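Local structure of rhamnonate dehydratase (Gibberella zeae PH-1, 3FXG) at residues D165-P171 and F181-P187; M225-V229 and C250-D255. The protein probably catalyses the magnesium-dependent dehydration of rhamnonate as a member of the enolase superfamily. All blocks are in the same frame, centred on the assembly; numbering follows the deposited sequence.

Interaction 1: D165-P171 and F181-P187; sequences DFYCTGP and FWGGKVP
The Lys185 ammonium NZ donates to Tyr167 OH at 3.0 Å, coming to the phenol at the ring edge and in its plane. The lysine chain runs extended from the backbone and then turns at chi3 (66°); its CE passes 3.1 Å from Thr169 OG1. Farther back, Tyr167 CB lies over one face of the Trp182 indole, 3.7 Å from CE2. On the sheet face that carries Cys168, the CB of that residue stands over the Phe181 ring, 3.5 Å from CG, with SG also above the ring as a sulfur-aromatic contact. Between these two layers of side chains the strands run parallel, Cys168 bridging Gly184 and Thr169 bridging Lys185, as the first beta-alpha-beta crossover (strand 163-169, helix 173-179, strand 184-187) of the enolase-type barrel. Cys168 N to Gly183 O (2.8 Å), Lys185 N to Cys168 O and Gly170 N to Lys185 O form the ladder. Before it, Trp182 N reaches Phe166 O in the carbonyl plane at 3.0 Å, while the buried indole NE1 has no partner. Farther out, Glu248 and Glu345 form salt bridges with Lys185 NZ, and Glu345 also bonds Thr169 OG1.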
loop_
_atom_site.group_PDB
_atom_site.type_symbol
_atom_site.label_atom_id
_atom_site.label_comp_id
_atom_site.label_asym_id
_atom_site.label_seq_id
_atom_site.Cartn_x
_atom_site.Cartn_y
_atom_site.Cartn_z
ATOM N N ASP A 165 -15.383 4.726 37.130
ATOM C CA ASP A 165 -16.742 4.954 36.642
ATOM C C ASP A 165 -17.209 3.805 35.747
ATOM O O ASP A 165 -16.455 3.312 34.904
ATOM C CB ASP A 165 -16.814 6.281 35.884
ATOM C CG ASP A 165 -16.559 7.473 36.785
ATOM O OD1 ASP A 165 -17.267 7.606 37.805
ATOM O OD2 ASP A 165 -15.652 8.274 36.479
ATOM N N PHE A 166 -18.458 3.390 35.939
ATOM C CA PHE A 166 -19.040 2.282 35.187
ATOM C C PHE A 166 -20.189 2.673 34.272
ATOM O O PHE A 166 -20.886 3.661 34.503
ATOM C CB PHE A 166 -19.626 1.227 36.133
ATOM C CG PHE A 166 -18.617 0.483 36.957
ATOM C CD1 PHE A 166 -18.531 -0.904 36.867
ATOM C CD2 PHE A 166 -17.803 1.148 37.870
ATOM C CE1 PHE A 166 -17.653 -1.619 37.680
ATOM C CE2 PHE A 166 -16.920 0.441 38.686
ATOM C CZ PHE A 166 -16.846 -0.946 38.591
ATOM N N TYR A 167 -20.387 1.862 33.239
ATOM C CA TYR A 167 -21.521 2.023 32.348
ATOM C C TYR A 167 -22.232 0.695 32.604
ATOM O O TYR A 167 -21.598 -0.279 33.009
ATOM C CB TYR A 167 -21.090 2.202 30.883
ATOM C CG TYR A 167 -20.473 1.005 30.199
ATOM C CD1 TYR A 167 -21.271 0.004 29.646
ATOM C CD2 TYR A 167 -19.089 0.907 30.044
ATOM C CE1 TYR A 167 -20.708 -1.060 28.947
ATOM C CE2 TYR A 167 -18.517 -0.153 29.349
ATOM C CZ TYR A 167 -19.331 -1.131 28.801
ATOM O OH TYR A 167 -18.770 -2.169 28.093
ATOM N N CYS A 168 -23.541 0.645 32.406
ATOM C CA CYS A 168 -24.274 -0.575 32.699
ATOM C C CYS A 168 -24.789 -1.302 31.467
ATOM O O CYS A 168 -25.456 -0.704 30.620
ATOM C CB CYS A 168 -25.444 -0.244 33.632
ATOM S SG CYS A 168 -26.391 -1.665 34.197
ATOM N N THR A 169 -24.474 -2.591 31.376
ATOM C CA THR A 169 -24.920 -3.416 30.256
ATOM C C THR A 169 -26.175 -4.170 30.677
ATOM O O THR A 169 -26.158 -4.934 31.642
ATOM C CB THR A 169 -23.844 -4.438 29.835
ATOM O OG1 THR A 169 -22.639 -3.745 29.490
ATOM C CG2 THR A 169 -24.316 -5.251 28.637
ATOM N N GLY A 170 -27.265 -3.943 29.953
ATOM C CA GLY A 170 -28.515 -4.604 30.283
ATOM C C GLY A 170 -29.676 -4.094 29.453
ATOM O O GLY A 170 -29.532 -3.139 28.694
ATOM N N PRO A 171 -30.858 -4.706 29.593
ATOM C CA PRO A 171 -32.047 -4.306 28.839
ATOM C C PRO A 171 -32.755 -3.033 29.297
ATOM O O PRO A 171 -33.657 -2.550 28.611
ATOM C CB PRO A 171 -32.942 -5.531 28.963
ATOM C CG PRO A 171 -32.662 -5.976 30.354
ATOM C CD PRO A 171 -31.146 -5.880 30.436
ATOM N N PHE A 181 -24.904 5.105 36.673
ATOM C CA PHE A 181 -23.961 4.691 35.634
ATOM C C PHE A 181 -23.905 5.802 34.587
ATOM O O PHE A 181 -24.911 6.475 34.345
ATOM C CB PHE A 181 -24.419 3.370 35.009
ATOM C CG PHE A 181 -24.316 2.195 35.943
ATOM C CD1 PHE A 181 -23.120 1.499 36.077
ATOM C CD2 PHE A 181 -25.405 1.810 36.721
ATOM C CE1 PHE A 181 -23.006 0.435 36.974
ATOM C CE2 PHE A 181 -25.304 0.749 37.621
ATOM C CZ PHE A 181 -24.098 0.060 37.748
ATOM N N TRP A 182 -22.740 6.007 33.972
ATOM C CA TRP A 182 -22.604 7.074 32.985
ATOM C C TRP A 182 -23.227 6.769 31.630
ATOM O O TRP A 182 -23.492 7.680 30.848
ATOM C CB TRP A 182 -21.126 7.483 32.800
ATOM C CG TRP A 182 -20.212 6.466 32.144
ATOM C CD1 TRP A 182 -19.373 5.588 32.774
ATOM C CD2 TRP A 182 -20.028 6.252 30.735
ATOM N NE1 TRP A 182 -18.678 4.845 31.847
ATOM C CE2 TRP A 182 -19.061 5.230 30.590
ATOM C CE3 TRP A 182 -20.586 6.823 29.582
ATOM C CZ2 TRP A 182 -18.641 4.765 29.336
ATOM C CZ3 TRP A 182 -20.166 6.361 28.332
ATOM C CH2 TRP A 182 -19.203 5.341 28.224
ATOM N N GLY A 183 -23.468 5.491 31.359
ATOM C CA GLY A 183 -24.063 5.102 30.093
ATOM C C GLY A 183 -24.713 3.733 30.172
ATOM O O GLY A 183 -24.513 2.992 31.141
ATOM N N GLY A 184 -25.496 3.393 29.155
ATOM C CA GLY A 184 -26.155 2.099 29.139
ATOM C C GLY A 184 -25.935 1.363 27.832
ATOM O O GLY A 184 -26.094 1.945 26.764
ATOM N N LYS A 185 -25.559 0.088 27.911
ATOM C CA LYS A 185 -25.337 -0.717 26.709
ATOM C C LYS A 185 -26.421 -1.782 26.612
ATOM O O LYS A 185 -26.568 -2.615 27.507
ATOM C CB LYS A 185 -23.961 -1.392 26.745
ATOM C CG LYS A 185 -23.596 -2.108 25.442
ATOM C CD LYS A 185 -22.131 -2.575 25.430
ATOM C CE LYS A 185 -21.877 -3.663 26.462
ATOM N NZ LYS A 185 -20.440 -4.070 26.507
ATOM N N VAL A 186 -27.173 -1.753 25.518
ATOM C CA VAL A 186 -28.261 -2.700 25.314
ATOM C C VAL A 186 -27.924 -3.771 24.276
ATOM O O VAL A 186 -27.120 -3.549 23.371
ATOM C CB VAL A 186 -29.552 -1.959 24.877
ATOM C CG1 VAL A 186 -29.972 -0.969 25.959
ATOM C CG2 VAL A 186 -29.319 -1.225 23.570
ATOM N N PRO A 187 -28.524 -4.960 24.410
ATOM C CA PRO A 187 -28.259 -6.037 23.453
ATOM C C PRO A 187 -29.164 -5.933 22.221
ATOM O O PRO A 187 -30.377 -5.750 22.345
ATOM C CB PRO A 187 -28.521 -7.295 24.276
ATOM C CG PRO A 187 -29.639 -6.868 25.177
ATOM C CD PRO A 187 -29.260 -5.460 25.588
#

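Interaction 2: M225-V229 and C250-D255; sequences MSLNV and CLSPDD
Methyl CD2 of Leu251 sits over one face of the flat peptide group that joins Asn228 to Val229, almost directly above Asn228 C at 3.4 Å. The other methyl, CD1, meets Val229 CG2 at 4.2 Å. With CG of Leu251 turned anti to its own carbonyl carbon (chi1 -52°), a side chain that leaves the backbone facing away from 225-229 still brings both methyls back to it. The Pro253 ring offers CD and CG to Met225, a selenomethionine; the selenium SE lies 3.6 Å from CD, and the two side chains cross at a slant. Closer to the backbone, Met225 CB and CA both approach Leu251 O. Each segment is the loop that follows a barrel strand, 219-222 and 246-248 respectively, and leads into the next helix, so the contact ties two successive strand-to-helix loops of the (beta/alpha) barrel together. Their direct polar link is Leu227 N to Cys250 O, 2.9 Å, bent at the hydrogen (136°) though the nitrogen lies nearly on the carbonyl axis. A water adds a second link, donating to Leu227 O at 2.7 Å and accepting from Ser252 N. Past it, Ser252 OG accepts from Asp254 N in an ST turn, and Asn228 OD1 accepts from Tyr231 N, capping the start of helix 229-238. Asp254 forms a salt bridge with Arg125 of a neighbouring subunit, and Asp255 with Arg284 of that same subunit and Arg290 of another.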
loop_
_atom_site.group_PDB
_atom_site.type_symbol
_atom_site.label_atom_id
_atom_site.label_comp_id
_atom_site.label_asym_id
_atom_site.label_seq_id
_atom_site.Cartn_x
_atom_site.Cartn_y
_atom_site.Cartn_z
HETATM N N MSE A 225 -21.081 -10.619 18.458
HETATM C CA MSE A 225 -20.489 -11.229 17.259
HETATM C C MSE A 225 -21.493 -11.853 16.280
HETATM O O MSE A 225 -21.179 -12.816 15.579
HETATM C CB MSE A 225 -19.430 -12.273 17.679
HETATM C CG MSE A 225 -19.929 -13.431 18.545
HETATM SE SE MSE A 225 -18.520 -14.531 19.397
HETATM C CE MSE A 225 -19.552 -15.156 20.908
ATOM N N SER A 226 -22.677 -11.257 16.180
ATOM C CA SER A 226 -23.732 -11.818 15.339
ATOM C C SER A 226 -24.028 -11.211 13.973
ATOM O O SER A 226 -24.850 -11.757 13.237
ATOM C CB SER A 226 -25.038 -11.831 16.130
ATOM O OG SER A 226 -25.530 -10.507 16.282
ATOM N N LEU A 227 -23.397 -10.097 13.621
ATOM C CA LEU A 227 -23.697 -9.480 12.334
ATOM C C LEU A 227 -22.634 -9.754 11.277
ATOM O O LEU A 227 -21.821 -10.673 11.407
ATOM C CB LEU A 227 -23.874 -7.964 12.506
ATOM C CG LEU A 227 -24.722 -7.527 13.706
ATOM C CD1 LEU A 227 -24.828 -6.007 13.725
ATOM C CD2 LEU A 227 -26.110 -8.168 13.632
ATOM N N ASN A 228 -22.668 -8.963 10.213
ATOM C CA ASN A 228 -21.693 -9.078 9.138
ATOM C C ASN A 228 -21.445 -7.661 8.632
ATOM O O ASN A 228 -22.154 -6.730 9.022
ATOM C CB ASN A 228 -22.213 -9.990 8.020
ATOM C CG ASN A 228 -23.489 -9.481 7.395
ATOM O OD1 ASN A 228 -23.535 -8.374 6.855
ATOM N ND2 ASN A 228 -24.535 -10.294 7.454
ATOM N N VAL A 229 -20.447 -7.487 7.772
ATOM C CA VAL A 229 -20.109 -6.157 7.279
ATOM C C VAL A 229 -21.246 -5.363 6.650
ATOM O O VAL A 229 -21.510 -4.230 7.063
ATOM C CB VAL A 229 -18.921 -6.218 6.289
ATOM C CG1 VAL A 229 -18.667 -4.842 5.684
ATOM C CG2 VAL A 229 -17.671 -6.695 7.020
ATOM N N CYS A 250 -19.718 -6.244 16.526
ATOM C CA CYS A 250 -20.619 -6.412 15.391
ATOM C C CYS A 250 -20.277 -7.640 14.561
ATOM O O CYS A 250 -21.168 -8.325 14.062
ATOM C CB CYS A 250 -20.562 -5.191 14.476
ATOM S SG CYS A 250 -21.138 -3.670 15.230
ATOM N N LEU A 251 -18.985 -7.917 14.421
ATOM C CA LEU A 251 -18.536 -9.047 13.618
ATOM C C LEU A 251 -18.037 -10.244 14.412
ATOM O O LEU A 251 -17.769 -10.158 15.613
ATOM C CB LEU A 251 -17.412 -8.598 12.680
ATOM C CG LEU A 251 -17.673 -7.362 11.814
ATOM C CD1 LEU A 251 -16.425 -7.051 10.983
ATOM C CD2 LEU A 251 -18.871 -7.606 10.912
ATOM N N SER A 252 -17.925 -11.371 13.718
ATOM C CA SER A 252 -17.394 -12.584 14.316
ATOM C C SER A 252 -15.939 -12.275 14.663
ATOM O O SER A 252 -15.292 -11.486 13.974
ATOM C CB SER A 252 -17.426 -13.727 13.298
ATOM O OG SER A 252 -16.523 -14.752 13.667
ATOM N N PRO A 253 -15.412 -12.866 15.749
ATOM C CA PRO A 253 -14.015 -12.612 16.118
ATOM C C PRO A 253 -13.054 -13.105 15.026
ATOM O O PRO A 253 -11.877 -12.743 15.021
ATOM C CB PRO A 253 -13.856 -13.389 17.423
ATOM C CG PRO A 253 -15.228 -13.301 18.027
ATOM C CD PRO A 253 -16.119 -13.573 16.832
ATOM N N ASP A 254 -13.557 -13.936 14.112
ATOM C CA ASP A 254 -12.741 -14.457 13.011
ATOM C C ASP A 254 -12.570 -13.438 11.888
ATOM O O ASP A 254 -11.788 -13.668 10.970
ATOM C CB ASP A 254 -13.372 -15.703 12.373
ATOM C CG ASP A 254 -13.236 -16.949 13.222
ATOM O OD1 ASP A 254 -12.141 -17.199 13.768
ATOM O OD2 ASP A 254 -14.232 -17.695 13.321
ATOM N N ASP A 255 -13.303 -12.329 11.944
ATOM C CA ASP A 255 -13.227 -11.334 10.875
ATOM C C ASP A 255 -12.994 -9.895 11.335
ATOM O O ASP A 255 -13.701 -8.972 10.923
ATOM C CB ASP A 255 -14.499 -11.422 10.011
ATOM C CG ASP A 255 -14.456 -10.509 8.781
ATOM O OD1 ASP A 255 -13.353 -10.254 8.247
ATOM O OD2 ASP A 255 -15.536 -10.061 8.333
HETATM O O HOH W 1 -19.213 -11.471 11.100
#

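In the fold
Interactions 1 and 2 follow one another along the barrel domain, with centres 21 Å apart and nearest atoms about 8 Å apart, so they do not touch. The magnesium ion, held by Asp222, Glu248 and Glu275, relates them. The side chain of Lys185 in interaction 1 comes within about 4 Å of the metal and is paired with the ligand Glu248. Interaction 2 stands farther off, its Met225 side chain about 9 Å from the ion, but its two loops follow closely after Asp222 and Glu248 in the chain. Strands 184-187, 219-222 and 246-248 are consecutive neighbours in the barrel sheet, so the strand of Lys185 adjoins the one that leads to loop 225-229.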